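Local structure of digeranylgeranylglycerophospholipid reductase (Sulfolobus acidocaldarius, 4OPU) at residues A[183-188]-A[240-245]; A[352-357]-A[405-410]; A[52-57]-A[91-96]. The protein catalyses the FAD-dependent reduction of the double bonds in the geranylgeranyl chains of archaeal lipids, giving saturated phytanyl membrane lipids. The protein carries 1 engineered substitution. One frame throughout, in Å; residues are numbered along the deposited sequence.

Contact 1 of 3, residues A[183-188]-A[240-245]. With GRG (geranylgeranyl diphosphate), chain C.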
loop_
_atom_site.group_PDB
_atom_site.type_symbol
_atom_site.label_atom_id
_atom_site.label_comp_id
_atom_site.label_asym_id
_atom_site.label_seq_id
_atom_site.Cartn_x
_atom_site.Cartn_y
_atom_site.Cartn_z
ATOM N N ALA A 183 6.665 -8.314 4.697
ATOM C CA ALA A 183 5.556 -7.559 5.268
ATOM C C ALA A 183 5.921 -7.003 6.638
ATOM O O ALA A 183 6.805 -7.526 7.312
ATOM C CB ALA A 183 4.313 -8.426 5.366
ATOM N N ASP A 184 5.237 -5.939 7.043
ATOM C CA ASP A 184 5.420 -5.369 8.371
ATOM C C ASP A 184 4.113 -5.406 9.147
ATOM O O ASP A 184 3.039 -5.214 8.579
ATOM C CB ASP A 184 5.931 -3.928 8.285
ATOM C CG ASP A 184 7.411 -3.848 7.971
ATOM O OD1 ASP A 184 7.915 -4.709 7.218
ATOM O OD2 ASP A 184 8.072 -2.919 8.481
ATOM N N VAL A 185 4.201 -5.668 10.446
ATOM C CA VAL A 185 3.041 -5.527 11.312
ATOM C C VAL A 185 3.083 -4.127 11.916
ATOM O O VAL A 185 4.116 -3.697 12.432
ATOM C CB VAL A 185 3.001 -6.613 12.415
ATOM C CG1 VAL A 185 4.382 -6.830 13.017
ATOM C CG2 VAL A 185 1.975 -6.259 13.488
ATOM N N ALA A 186 1.971 -3.407 11.818
ATOM C CA ALA A 186 1.918 -2.023 12.271
ATOM C C ALA A 186 0.739 -1.794 13.213
ATOM O O ALA A 186 -0.316 -2.408 13.065
ATOM C CB ALA A 186 1.846 -1.087 11.084
ATOM N N TYR A 187 0.933 -0.905 14.182
ATOM C CA TYR A 187 -0.061 -0.630 15.215
ATOM C C TYR A 187 -0.181 0.874 15.416
ATOM O O TYR A 187 0.811 1.594 15.317
ATOM C CB TYR A 187 0.330 -1.324 16.526
ATOM C CG TYR A 187 -0.596 -1.070 17.697
ATOM C CD1 TYR A 187 -1.669 -1.911 17.951
ATOM C CD2 TYR A 187 -0.382 -0.005 18.562
ATOM C CE1 TYR A 187 -2.512 -1.691 19.026
ATOM C CE2 TYR A 187 -1.220 0.224 19.639
ATOM C CZ TYR A 187 -2.283 -0.622 19.866
ATOM O OH TYR A 187 -3.121 -0.399 20.938
ATOM N N ARG A 188 -1.388 1.355 15.698
ATOM C CA ARG A 188 -1.586 2.790 15.881
ATOM C C ARG A 188 -2.711 3.116 16.859
ATOM O O ARG A 188 -3.606 2.302 17.095
ATOM C CB ARG A 188 -1.863 3.462 14.531
ATOM C CG ARG A 188 -3.252 3.207 13.958
ATOM C CD ARG A 188 -4.202 4.361 14.260
ATOM N NE ARG A 188 -5.516 4.177 13.651
ATOM C CZ ARG A 188 -6.508 3.494 14.210
ATOM N NH1 ARG A 188 -6.337 2.924 15.394
ATOM N NH2 ARG A 188 -7.671 3.377 13.584
ATOM N N PRO A 240 9.374 -9.457 19.190
ATOM C CA PRO A 240 8.233 -9.615 20.098
ATOM C C PRO A 240 6.981 -8.896 19.598
ATOM O O PRO A 240 7.027 -8.217 18.571
ATOM C CB PRO A 240 8.734 -8.987 21.404
ATOM C CG PRO A 240 10.223 -9.038 21.309
ATOM C CD PRO A 240 10.529 -8.834 19.861
ATOM N N SER A 241 5.878 -9.054 20.326
ATOM C CA SER A 241 4.612 -8.410 19.988
ATOM C C SER A 241 4.783 -6.908 19.795
ATOM O O SER A 241 5.547 -6.262 20.513
ATOM C CB SER A 241 3.569 -8.682 21.074
ATOM O OG SER A 241 2.383 -7.946 20.837
ATOM N N ILE A 242 4.071 -6.355 18.819
ATOM C CA ILE A 242 4.224 -4.949 18.472
ATOM C C ILE A 242 3.737 -4.028 19.595
ATOM O O ILE A 242 4.302 -2.955 19.813
ATOM C CB ILE A 242 3.482 -4.614 17.157
ATOM C CG1 ILE A 242 3.644 -3.132 16.813
ATOM C CG2 ILE A 242 2.013 -5.000 17.248
ATOM C CD1 ILE A 242 3.394 -2.815 15.371
ATOM N N HIS A 243 2.713 -4.461 20.325
ATOM C CA HIS A 243 2.163 -3.653 21.409
ATOM C C HIS A 243 3.131 -3.566 22.593
ATOM O O HIS A 243 2.934 -2.766 23.507
ATOM C CB HIS A 243 0.813 -4.213 21.864
ATOM C CG HIS A 243 0.109 -3.353 22.869
ATOM N ND1 HIS A 243 -0.072 -1.999 22.693
ATOM C CD2 HIS A 243 -0.454 -3.655 24.063
ATOM C CE1 HIS A 243 -0.719 -1.502 23.733
ATOM N NE2 HIS A 243 -0.962 -2.488 24.579
ATOM N N GLU A 244 4.175 -4.388 22.574
ATOM C CA GLU A 244 5.215 -4.315 23.595
ATOM C C GLU A 244 6.209 -3.208 23.258
ATOM O O GLU A 244 6.638 -2.458 24.136
ATOM C CB GLU A 244 5.938 -5.655 23.735
ATOM C CG GLU A 244 5.038 -6.794 24.183
ATOM C CD GLU A 244 5.809 -8.068 24.465
ATOM O OE1 GLU A 244 7.050 -7.999 24.589
ATOM O OE2 GLU A 244 5.170 -9.138 24.560
ATOM N N TYR A 245 6.575 -3.119 21.982
ATOM C CA TYR A 245 7.383 -2.011 21.493
ATOM C C TYR A 245 6.649 -0.697 21.719
ATOM O O TYR A 245 7.228 0.275 22.206
ATOM C CB TYR A 245 7.698 -2.175 20.005
ATOM C CG TYR A 245 8.778 -3.184 19.697
ATOM C CD1 TYR A 245 10.111 -2.804 19.640
ATOM C CD2 TYR A 245 8.466 -4.514 19.451
ATOM C CE1 TYR A 245 11.103 -3.719 19.355
ATOM C CE2 TYR A 245 9.452 -5.437 19.164
ATOM C CZ TYR A 245 10.769 -5.033 19.116
ATOM O OH TYR A 245 11.758 -5.946 18.831
HETATM C C20 GRG C . 11.015 0.551 5.424
HETATM C C19 GRG C . 9.319 -1.423 5.683
HETATM C C18 GRG C . 9.639 0.049 5.803
HETATM C C17 GRG C . 8.698 0.906 6.248
HETATM C C16 GRG C . 7.324 0.400 6.635
HETATM C C14 GRG C . 4.747 0.167 9.036
HETATM C C13 GRG C . 5.389 1.081 8.014
HETATM C C15 GRG C . 6.895 1.126 7.893
HETATM C C12 GRG C . 4.641 1.857 7.197
HETATM C C11 GRG C . 3.127 1.890 7.225
HETATM C C9 GRG C . 2.647 2.803 8.333
HETATM C C8 GRG C . 2.400 4.209 7.825
HETATM C C10 GRG C . 2.270 5.326 8.830
HETATM C C7 GRG C . 2.287 4.473 6.500
HETATM C C6 GRG C . 2.035 5.877 5.979
HETATM C C5 GRG C . 3.352 6.610 5.839
HETATM C C3 GRG C . 3.234 7.699 4.795
HETATM C C4 GRG C . 4.413 8.604 4.566
HETATM C C2 GRG C . 2.098 7.866 4.077
HETATM C C1 GRG C . 1.938 8.943 3.019
HETATM O O1 GRG C . 2.034 10.225 3.592
HETATM P PA GRG C . 2.184 11.432 2.589
HETATM O O1A GRG C . 1.793 10.947 1.216
HETATM O O3A GRG C . 3.685 11.916 2.545
HETATM O O2A GRG C . 1.292 12.569 3.008
#
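I242, in the first turn of helix 242-253, presses its CD1 onto strand 183-193 between V185 and Y187. I242 CD1 lies 3.2 Å from V185 O and 3.3 Å from Y187 N, so it rests over the main chain where A186 turns its own side chain to the other face. I242 CG1 is anti to its backbone N (chi1 180°) and CD1 continues outward from there (chi2 160°), which brings I242 CD1 3.6 Å from Y187 CB. This is the close-packed part of the interface, for I242 and Y187 are the two residues most covered by the opposing segment; the methyl packs on the main chain, and the side-chain contacts of I242, with Y187 CB and V185 CG2, are apolar. Toward solvent the fit slackens. V185 and I242 meet tip to tip through their CG2 methyls, 4.0 Å apart, and both residues are partly exposed. On the other flank the rings of Y187 and H243 approach obliquely, with centroids 5.2 Å apart and planes at 48°. The Y187 OH is hydrogen-bonded to E189 OE2, outside the two segments.

The reverse face of the strand serves the ligands: A186 CB is 3.8 Å from C14 of the geranylgeranyl chain and also touches the flavin cofactor, while D184 OD2 comes within 3.4 Å of C19. The helix therefore backs the strand that lines the pocket. Strand 183-193 runs antiparallel between strands 226-234 and 262-271, bonded through pairs such as V185 with I233 and A186 with A268, and helix 242-253 packs against it, with Y246 adding an edge-to-face ring contact to Y187.

Contact 2 of 3, residues A[352-357]-A[405-410]. With GRG (geranylgeranyl diphosphate), chain C.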
loop_
_atom_site.group_PDB
_atom_site.type_symbol
_atom_site.label_atom_id
_atom_site.label_comp_id
_atom_site.label_asym_id
_atom_site.label_seq_id
_atom_site.Cartn_x
_atom_site.Cartn_y
_atom_site.Cartn_z
ATOM N N ARG A 352 14.300 -0.941 0.239
ATOM C CA ARG A 352 13.798 -1.259 1.573
ATOM C C ARG A 352 14.682 -2.283 2.274
ATOM O O ARG A 352 15.006 -2.133 3.453
ATOM C CB ARG A 352 12.367 -1.790 1.505
ATOM C CG ARG A 352 11.868 -2.358 2.825
ATOM C CD ARG A 352 10.671 -3.268 2.620
ATOM N NE ARG A 352 11.006 -4.442 1.821
ATOM C CZ ARG A 352 11.032 -5.685 2.294
ATOM N NH1 ARG A 352 10.738 -5.921 3.566
ATOM N NH2 ARG A 352 11.346 -6.692 1.491
ATOM N N ARG A 353 15.065 -3.323 1.538
ATOM C CA ARG A 353 15.938 -4.370 2.058
ATOM C C ARG A 353 17.259 -3.799 2.565
ATOM O O ARG A 353 17.852 -4.324 3.507
ATOM C CB ARG A 353 16.195 -5.423 0.981
ATOM C CG ARG A 353 14.957 -6.221 0.606
ATOM C CD ARG A 353 15.005 -6.709 -0.833
ATOM N NE ARG A 353 13.700 -7.198 -1.266
ATOM C CZ ARG A 353 13.379 -8.483 -1.377
ATOM N NH1 ARG A 353 14.275 -9.422 -1.102
ATOM N NH2 ARG A 353 12.163 -8.830 -1.772
ATOM N N PHE A 354 17.709 -2.715 1.942
ATOM C CA PHE A 354 18.943 -2.053 2.341
ATOM C C PHE A 354 18.742 -1.190 3.582
ATOM O O PHE A 354 19.539 -1.243 4.516
ATOM C CB PHE A 354 19.483 -1.202 1.190
ATOM C CG PHE A 354 20.607 -0.288 1.583
ATOM C CD1 PHE A 354 21.902 -0.769 1.695
ATOM C CD2 PHE A 354 20.373 1.056 1.826
ATOM C CE1 PHE A 354 22.941 0.071 2.051
ATOM C CE2 PHE A 354 21.408 1.901 2.182
ATOM C CZ PHE A 354 22.693 1.407 2.295
ATOM N N LEU A 355 17.670 -0.401 3.585
ATOM C CA LEU A 355 17.390 0.517 4.684
ATOM C C LEU A 355 17.114 -0.219 5.993
ATOM O O LEU A 355 17.507 0.244 7.065
ATOM C CB LEU A 355 16.201 1.414 4.339
ATOM C CG LEU A 355 16.347 2.353 3.139
ATOM C CD1 LEU A 355 15.059 3.132 2.913
ATOM C CD2 LEU A 355 17.519 3.299 3.329
ATOM N N GLN A 356 16.442 -1.364 5.903
ATOM C CA GLN A 356 16.083 -2.139 7.087
ATOM C C GLN A 356 17.293 -2.761 7.784
ATOM O O GLN A 356 17.213 -3.149 8.951
ATOM C CB GLN A 356 15.091 -3.240 6.718
ATOM C CG GLN A 356 13.677 -2.751 6.475
ATOM C CD GLN A 356 12.737 -3.872 6.103
ATOM O OE1 GLN A 356 13.131 -4.837 5.447
ATOM N NE2 GLN A 356 11.485 -3.761 6.529
ATOM N N LYS A 357 18.408 -2.857 7.066
ATOM C CA LYS A 357 19.606 -3.498 7.595
ATOM C C LYS A 357 20.592 -2.499 8.202
ATOM O O LYS A 357 21.616 -2.894 8.758
ATOM C CB LYS A 357 20.303 -4.303 6.495
ATOM C CG LYS A 357 19.512 -5.492 5.970
ATOM C CD LYS A 357 19.604 -6.689 6.901
ATOM C CE LYS A 357 18.888 -7.899 6.315
ATOM N NZ LYS A 357 18.999 -9.094 7.198
ATOM N N SER A 405 30.836 -0.407 7.506
ATOM C CA SER A 405 29.406 -0.125 7.458
ATOM C C SER A 405 28.760 -0.689 6.193
ATOM O O SER A 405 29.447 -1.013 5.224
ATOM C CB SER A 405 29.161 1.384 7.547
ATOM O OG SER A 405 27.779 1.689 7.504
ATOM N N LEU A 406 27.436 -0.807 6.210
ATOM C CA LEU A 406 26.696 -1.265 5.039
ATOM C C LEU A 406 26.494 -0.128 4.046
ATOM O O LEU A 406 26.021 -0.342 2.927
ATOM C CB LEU A 406 25.338 -1.843 5.442
ATOM C CG LEU A 406 25.113 -3.337 5.200
ATOM C CD1 LEU A 406 23.629 -3.656 5.268
ATOM C CD2 LEU A 406 25.698 -3.776 3.867
ATOM N N LEU A 407 26.853 1.080 4.465
ATOM C CA LEU A 407 26.703 2.263 3.630
ATOM C C LEU A 407 27.570 2.179 2.377
ATOM O O LEU A 407 27.216 2.723 1.333
ATOM C CB LEU A 407 27.048 3.521 4.432
ATOM C CG LEU A 407 26.127 3.837 5.614
ATOM C CD1 LEU A 407 26.700 4.955 6.466
ATOM C CD2 LEU A 407 24.736 4.200 5.121
ATOM N N PHE A 408 28.692 1.472 2.479
ATOM C CA PHE A 408 29.646 1.366 1.377
ATOM C C PHE A 408 29.100 0.601 0.172
ATOM O O PHE A 408 29.769 0.498 -0.857
ATOM C CB PHE A 408 30.937 0.703 1.863
ATOM C CG PHE A 408 31.716 1.536 2.839
ATOM C CD1 PHE A 408 32.671 2.434 2.395
ATOM C CD2 PHE A 408 31.490 1.426 4.202
ATOM C CE1 PHE A 408 33.387 3.205 3.289
ATOM C CE2 PHE A 408 32.202 2.194 5.100
ATOM C CZ PHE A 408 33.152 3.085 4.643
ATOM N N LYS A 409 27.888 0.071 0.296
ATOM C CA LYS A 409 27.267 -0.680 -0.790
ATOM C C LYS A 409 26.125 0.093 -1.444
ATOM O O LYS A 409 25.372 -0.467 -2.238
ATOM C CB LYS A 409 26.755 -2.030 -0.280
ATOM C CG LYS A 409 27.853 -2.982 0.153
ATOM C CD LYS A 409 27.294 -4.321 0.604
ATOM C CE LYS A 409 28.413 -5.258 1.039
ATOM N NZ LYS A 409 27.903 -6.575 1.516
ATOM N N LEU A 410 26.003 1.375 -1.114
ATOM C CA LEU A 410 24.905 2.196 -1.619
ATOM C C LEU A 410 24.948 2.332 -3.142
ATOM O O LEU A 410 23.910 2.462 -3.793
ATOM C CB LEU A 410 24.931 3.581 -0.970
ATOM C CG LEU A 410 23.773 4.518 -1.311
ATOM C CD1 LEU A 410 22.462 3.928 -0.823
ATOM C CD2 LEU A 410 23.996 5.895 -0.713
HETATM C C20 GRG C . 11.015 0.551 5.424
HETATM C C19 GRG C . 9.319 -1.423 5.683
HETATM C C18 GRG C . 9.639 0.049 5.803
HETATM C C17 GRG C . 8.698 0.906 6.248
HETATM C C16 GRG C . 7.324 0.400 6.635
HETATM C C14 GRG C . 4.747 0.167 9.036
HETATM C C13 GRG C . 5.389 1.081 8.014
HETATM C C15 GRG C . 6.895 1.126 7.893
HETATM C C12 GRG C . 4.641 1.857 7.197
HETATM C C11 GRG C . 3.127 1.890 7.225
HETATM C C9 GRG C . 2.647 2.803 8.333
HETATM C C8 GRG C . 2.400 4.209 7.825
HETATM C C10 GRG C . 2.270 5.326 8.830
HETATM C C7 GRG C . 2.287 4.473 6.500
HETATM C C6 GRG C . 2.035 5.877 5.979
HETATM C C5 GRG C . 3.352 6.610 5.839
HETATM C C3 GRG C . 3.234 7.699 4.795
HETATM C C4 GRG C . 4.413 8.604 4.566
HETATM C C2 GRG C . 2.098 7.866 4.077
HETATM C C1 GRG C . 1.938 8.943 3.019
HETATM O O1 GRG C . 2.034 10.225 3.592
HETATM P PA GRG C . 2.184 11.432 2.589
HETATM O O1A GRG C . 1.793 10.947 1.216
HETATM O O3A GRG C . 3.685 11.916 2.545
HETATM O O2A GRG C . 1.292 12.569 3.008
#
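The last turns of helix 332-355 pack against the 3-10 turn leading into helix 410-425, and F354 makes most of the contact. Its CG is anti to the backbone N (chi1 169°), which projects the ring out from the helix so that its rim enters the turn. L406 O lies in the ring plane, 3.2 Å from F354 CE1, a contact of carbonyl oxygen with aromatic edge. L410 crosses the phenyl at about a right angle, its CD1 3.8 Å from F354 CE2, and L407 CD2 makes a looser approach to F354 CZ at 4.5 Å. Beside this buried cluster, K357 contributes its CB alone, 3.6 Å from L406 CD1; the chain then bends at chi2 and leads the ammonium away from the interface.

On another side, R352 and Q356 meet the bound geranylgeranyl diphosphate: Q356 NE2, hydrogen-bonded to G214 O, sits 3.3 Å from its C19, and R352 CD is 3.8 Å from that carbon.

The turn is held internally. L407 N donates to S405 OG (3.2 Å, N-H...O angle 169°), and the same hydroxyl is hydrogen-bonded to D362. With K409 at the N-cap, this is an ST turn running into a 3-10 segment just before helix 410-425.

Contact 3 of 3, residues A[52-57]-A[91-96]. Engineered in segment 91-96: H92 (natural residue Gly). With GRG (geranylgeranyl diphosphate), chain D; GRG (geranylgeranyl diphosphate), chain C.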
loop_
_atom_site.group_PDB
_atom_site.type_symbol
_atom_site.label_atom_id
_atom_site.label_comp_id
_atom_site.label_asym_id
_atom_site.label_seq_id
_atom_site.Cartn_x
_atom_site.Cartn_y
_atom_site.Cartn_z
ATOM N N VAL A 52 -2.630 10.613 3.405
ATOM C CA VAL A 52 -2.554 10.354 1.970
ATOM C C VAL A 52 -2.002 11.558 1.207
ATOM O O VAL A 52 -2.360 12.701 1.490
ATOM C CB VAL A 52 -3.937 9.979 1.391
ATOM C CG1 VAL A 52 -3.829 9.654 -0.092
ATOM C CG2 VAL A 52 -4.536 8.801 2.149
ATOM N N SER A 53 -1.125 11.288 0.242
ATOM C CA SER A 53 -0.522 12.330 -0.583
ATOM C C SER A 53 -1.562 13.061 -1.426
ATOM O O SER A 53 -2.540 12.467 -1.873
ATOM C CB SER A 53 0.551 11.729 -1.494
ATOM O OG SER A 53 1.329 12.743 -2.104
ATOM N N LYS A 54 -1.337 14.352 -1.643
ATOM C CA LYS A 54 -2.251 15.172 -2.428
ATOM C C LYS A 54 -2.126 14.871 -3.919
ATOM O O LYS A 54 -3.089 15.008 -4.673
ATOM C CB LYS A 54 -1.989 16.656 -2.166
ATOM C CG LYS A 54 -2.934 17.602 -2.886
ATOM C CD LYS A 54 -2.602 19.054 -2.580
ATOM C CE LYS A 54 -3.571 20.002 -3.267
ATOM N NZ LYS A 54 -3.540 19.855 -4.749
ATOM N N ALA A 55 -0.933 14.452 -4.334
ATOM C CA ALA A 55 -0.649 14.191 -5.741
ATOM C C ALA A 55 -1.500 13.056 -6.309
ATOM O O ALA A 55 -1.779 13.022 -7.508
ATOM C CB ALA A 55 0.829 13.878 -5.925
ATOM N N HIS A 56 -1.910 12.132 -5.447
ATOM C CA HIS A 56 -2.702 10.980 -5.868
ATOM C C HIS A 56 -4.083 11.370 -6.383
ATOM O O HIS A 56 -4.542 10.849 -7.398
ATOM C CB HIS A 56 -2.857 9.990 -4.716
ATOM C CG HIS A 56 -1.600 9.253 -4.380
ATOM N ND1 HIS A 56 -1.145 9.116 -3.087
ATOM C CD2 HIS A 56 -0.707 8.603 -5.164
ATOM C CE1 HIS A 56 -0.027 8.415 -3.089
ATOM N NE2 HIS A 56 0.263 8.094 -4.336
ATOM N N PHE A 57 -4.743 12.280 -5.674
ATOM C CA PHE A 57 -6.104 12.680 -6.022
ATOM C C PHE A 57 -6.164 13.427 -7.349
ATOM O O PHE A 57 -7.084 13.221 -8.145
ATOM C CB PHE A 57 -6.701 13.543 -4.912
ATOM C CG PHE A 57 -6.967 12.792 -3.641
ATOM C CD1 PHE A 57 -8.190 12.181 -3.427
ATOM C CD2 PHE A 57 -5.994 12.696 -2.660
ATOM C CE1 PHE A 57 -8.439 11.489 -2.259
ATOM C CE2 PHE A 57 -6.239 12.005 -1.488
ATOM C CZ PHE A 57 -7.463 11.402 -1.288
ATOM N N ASN A 91 9.140 19.156 2.224
ATOM C CA ASN A 91 7.902 19.794 1.798
ATOM C C ASN A 91 7.148 18.940 0.784
ATOM O O ASN A 91 7.625 18.706 -0.327
ATOM C CB ASN A 91 8.185 21.178 1.211
ATOM C CG ASN A 91 7.861 22.298 2.180
ATOM O OD1 ASN A 91 8.572 22.510 3.162
ATOM N ND2 ASN A 91 6.784 23.026 1.905
ATOM N N HIS A 92 5.968 18.476 1.181
ATOM C CA HIS A 92 5.130 17.649 0.322
ATOM C C HIS A 92 3.681 17.706 0.795
ATOM O O HIS A 92 3.353 17.217 1.876
ATOM C CB HIS A 92 5.634 16.205 0.305
ATOM C CG HIS A 92 4.825 15.293 -0.564
ATOM N ND1 HIS A 92 4.720 15.465 -1.928
ATOM C CD2 HIS A 92 4.081 14.203 -0.264
ATOM C CE1 HIS A 92 3.945 14.520 -2.429
ATOM N NE2 HIS A 92 3.544 13.742 -1.441
ATOM N N GLU A 93 2.821 18.307 -0.018
ATOM C CA GLU A 93 1.430 18.542 0.358
ATOM C C GLU A 93 0.626 17.245 0.433
ATOM O O GLU A 93 0.824 16.336 -0.374
ATOM C CB GLU A 93 0.780 19.511 -0.630
ATOM C CG GLU A 93 -0.159 20.514 0.011
ATOM C CD GLU A 93 -0.446 21.702 -0.888
ATOM O OE1 GLU A 93 -0.835 22.767 -0.364
ATOM O OE2 GLU A 93 -0.283 21.573 -2.121
ATOM N N GLY A 94 -0.281 17.168 1.403
ATOM C CA GLY A 94 -1.090 15.977 1.598
ATOM C C GLY A 94 -2.293 16.197 2.497
ATOM O O GLY A 94 -2.607 17.331 2.864
ATOM N N PHE A 95 -2.967 15.105 2.853
ATOM C CA PHE A 95 -4.168 15.175 3.679
ATOM C C PHE A 95 -4.147 14.182 4.840
ATOM O O PHE A 95 -3.711 13.041 4.689
ATOM C CB PHE A 95 -5.422 14.915 2.836
ATOM C CG PHE A 95 -5.551 15.808 1.638
ATOM C CD1 PHE A 95 -5.999 17.112 1.774
ATOM C CD2 PHE A 95 -5.242 15.338 0.373
ATOM C CE1 PHE A 95 -6.124 17.934 0.671
ATOM C CE2 PHE A 95 -5.366 16.155 -0.735
ATOM C CZ PHE A 95 -5.807 17.455 -0.586
ATOM N N GLU A 96 -4.623 14.632 5.997
ATOM C CA GLU A 96 -4.957 13.734 7.097
ATOM C C GLU A 96 -6.474 13.658 7.190
ATOM O O GLU A 96 -7.123 14.579 7.687
ATOM C CB GLU A 96 -4.354 14.215 8.418
ATOM C CG GLU A 96 -3.109 13.453 8.850
ATOM C CD GLU A 96 -3.404 12.018 9.257
ATOM O OE1 GLU A 96 -2.460 11.199 9.256
ATOM O OE2 GLU A 96 -4.571 11.710 9.587
HETATM C C20 GRG D . 13.190 3.104 6.854
HETATM C C19 GRG D . 14.845 5.088 6.445
HETATM C C18 GRG D . 13.455 4.499 6.329
HETATM C C17 GRG D . 12.459 5.210 5.759
HETATM C C16 GRG D . 12.704 6.613 5.233
HETATM C C14 GRG D . 9.921 7.316 6.260
HETATM C C13 GRG D . 10.544 7.854 4.993
HETATM C C15 GRG D . 11.615 7.056 4.270
HETATM C C12 GRG D . 10.102 9.053 4.556
HETATM C C11 GRG D . 10.588 9.763 3.307
HETATM C C9 GRG D . 9.732 9.420 2.105
HETATM C C8 GRG D . 8.395 10.146 2.021
HETATM C C10 GRG D . 7.301 9.872 3.030
HETATM C C7 GRG D . 8.189 11.033 1.021
HETATM C C6 GRG D . 6.894 11.795 0.768
HETATM C C5 GRG D . 5.760 10.947 0.165
HETATM C C3 GRG D . 6.047 10.188 -1.130
HETATM C C4 GRG D . 7.281 9.369 -1.373
HETATM C C2 GRG D . 5.245 10.137 -2.200
HETATM C C1 GRG D . 3.888 10.730 -2.406
HETATM O O1 GRG D . 2.966 9.652 -2.407
HETATM P PA GRG D . 3.225 8.168 -2.948
HETATM O O1A GRG D . 4.643 7.666 -3.056
HETATM O O3A GRG D . 2.590 8.042 -4.395
HETATM O O2A GRG D . 2.500 7.219 -2.019
HETATM C C20 GRG C . 11.015 0.551 5.424
HETATM C C19 GRG C . 9.319 -1.423 5.683
HETATM C C18 GRG C . 9.639 0.049 5.803
HETATM C C17 GRG C . 8.698 0.906 6.248
HETATM C C16 GRG C . 7.324 0.400 6.635
HETATM C C14 GRG C . 4.747 0.167 9.036
HETATM C C13 GRG C . 5.389 1.081 8.014
HETATM C C15 GRG C . 6.895 1.126 7.893
HETATM C C12 GRG C . 4.641 1.857 7.197
HETATM C C11 GRG C . 3.127 1.890 7.225
HETATM C C9 GRG C . 2.647 2.803 8.333
HETATM C C8 GRG C . 2.400 4.209 7.825
HETATM C C10 GRG C . 2.270 5.326 8.830
HETATM C C7 GRG C . 2.287 4.473 6.500
HETATM C C6 GRG C . 2.035 5.877 5.979
HETATM C C5 GRG C . 3.352 6.610 5.839
HETATM C C3 GRG C . 3.234 7.699 4.795
HETATM C C4 GRG C . 4.413 8.604 4.566
HETATM C C2 GRG C . 2.098 7.866 4.077
HETATM C C1 GRG C . 1.938 8.943 3.019
HETATM O O1 GRG C . 2.034 10.225 3.592
HETATM P PA GRG C . 2.184 11.432 2.589
HETATM O O1A GRG C . 1.793 10.947 1.216
HETATM O O3A GRG C . 3.685 11.916 2.545
HETATM O O2A GRG C . 1.292 12.569 3.008
#
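V52 and F95 form the backbone link of this contact, an antiparallel hydrogen-bonded pair: V52 N donates to F95 O at 3.0 Å and F95 N to V52 O at 2.8 Å. One step on, S53 and G94 are the non-hydrogen-bonded pair, their CA atoms only 4.3 Å apart. A third backbone bond joins K54 N to E93 O (3.2 Å).

Strand 51-53 is thus a short addition to the side of strand 87-97 and runs straight into helix 54-60; strand 70-80 pairs with strand 87-97 as well, through bonds such as G94 with I74, within the large mixed sheet that also holds strands 183-193 and 226-234.

Apolar contacts gather around F95. Its edge points at the face of F57 in an offset edge-to-face pair, planes at 89° and centroids 5.6 Å apart. The aliphatic part of K54 crosses the same ring obliquely, with CG 3.6 Å from F95 CE2. Where the ligands lie, S53 CB makes van der Waals contact with O1A of the chain C geranylgeranyl diphosphate, 3.1 Å away.

Among the polar groups, K54 and E93 run side by side, yet their charges are not paired: K54 NZ is hydrogen-bonded to Y64 OH, and E93 OE1 forms a salt bridge with K73 NZ. S53 OG lies near the plane of the engineered H92 imidazole, at NE2; the modelled hydrogen bond is doubtfully short, and either could donate. H56 points NE2 at O3A of the chain D geranylgeranyl diphosphate, where the modelled bond is again doubtfully short; H56 binds the 2,3-bis-O-phytanyl-sn-glycerol 1-phospholipid in a structure of this protein.

In the fold
All three contacts reach one geranylgeranyl diphosphate (chain C), and at different points along it: contact 3 lies at the phosphate, while contacts 1 and 2 meet at the far end of the isoprenoid chain. There D184 OD1 of contact 1 packs 3.8 Å from Q356 NE2 of contact 2, although the contact centres are 23 Å apart. Contact 3 stands clear of both, with nearest atoms about 9 Å from contact 1 and about 16 Å from contact 2. Contacts 1 and 3 share the large mixed sheet and approach the reduced flavin cofactor, the A186 side chain to about 4 Å and that of V52 to about 5 Å, whereas contact 2 belongs to the helical C-terminal part.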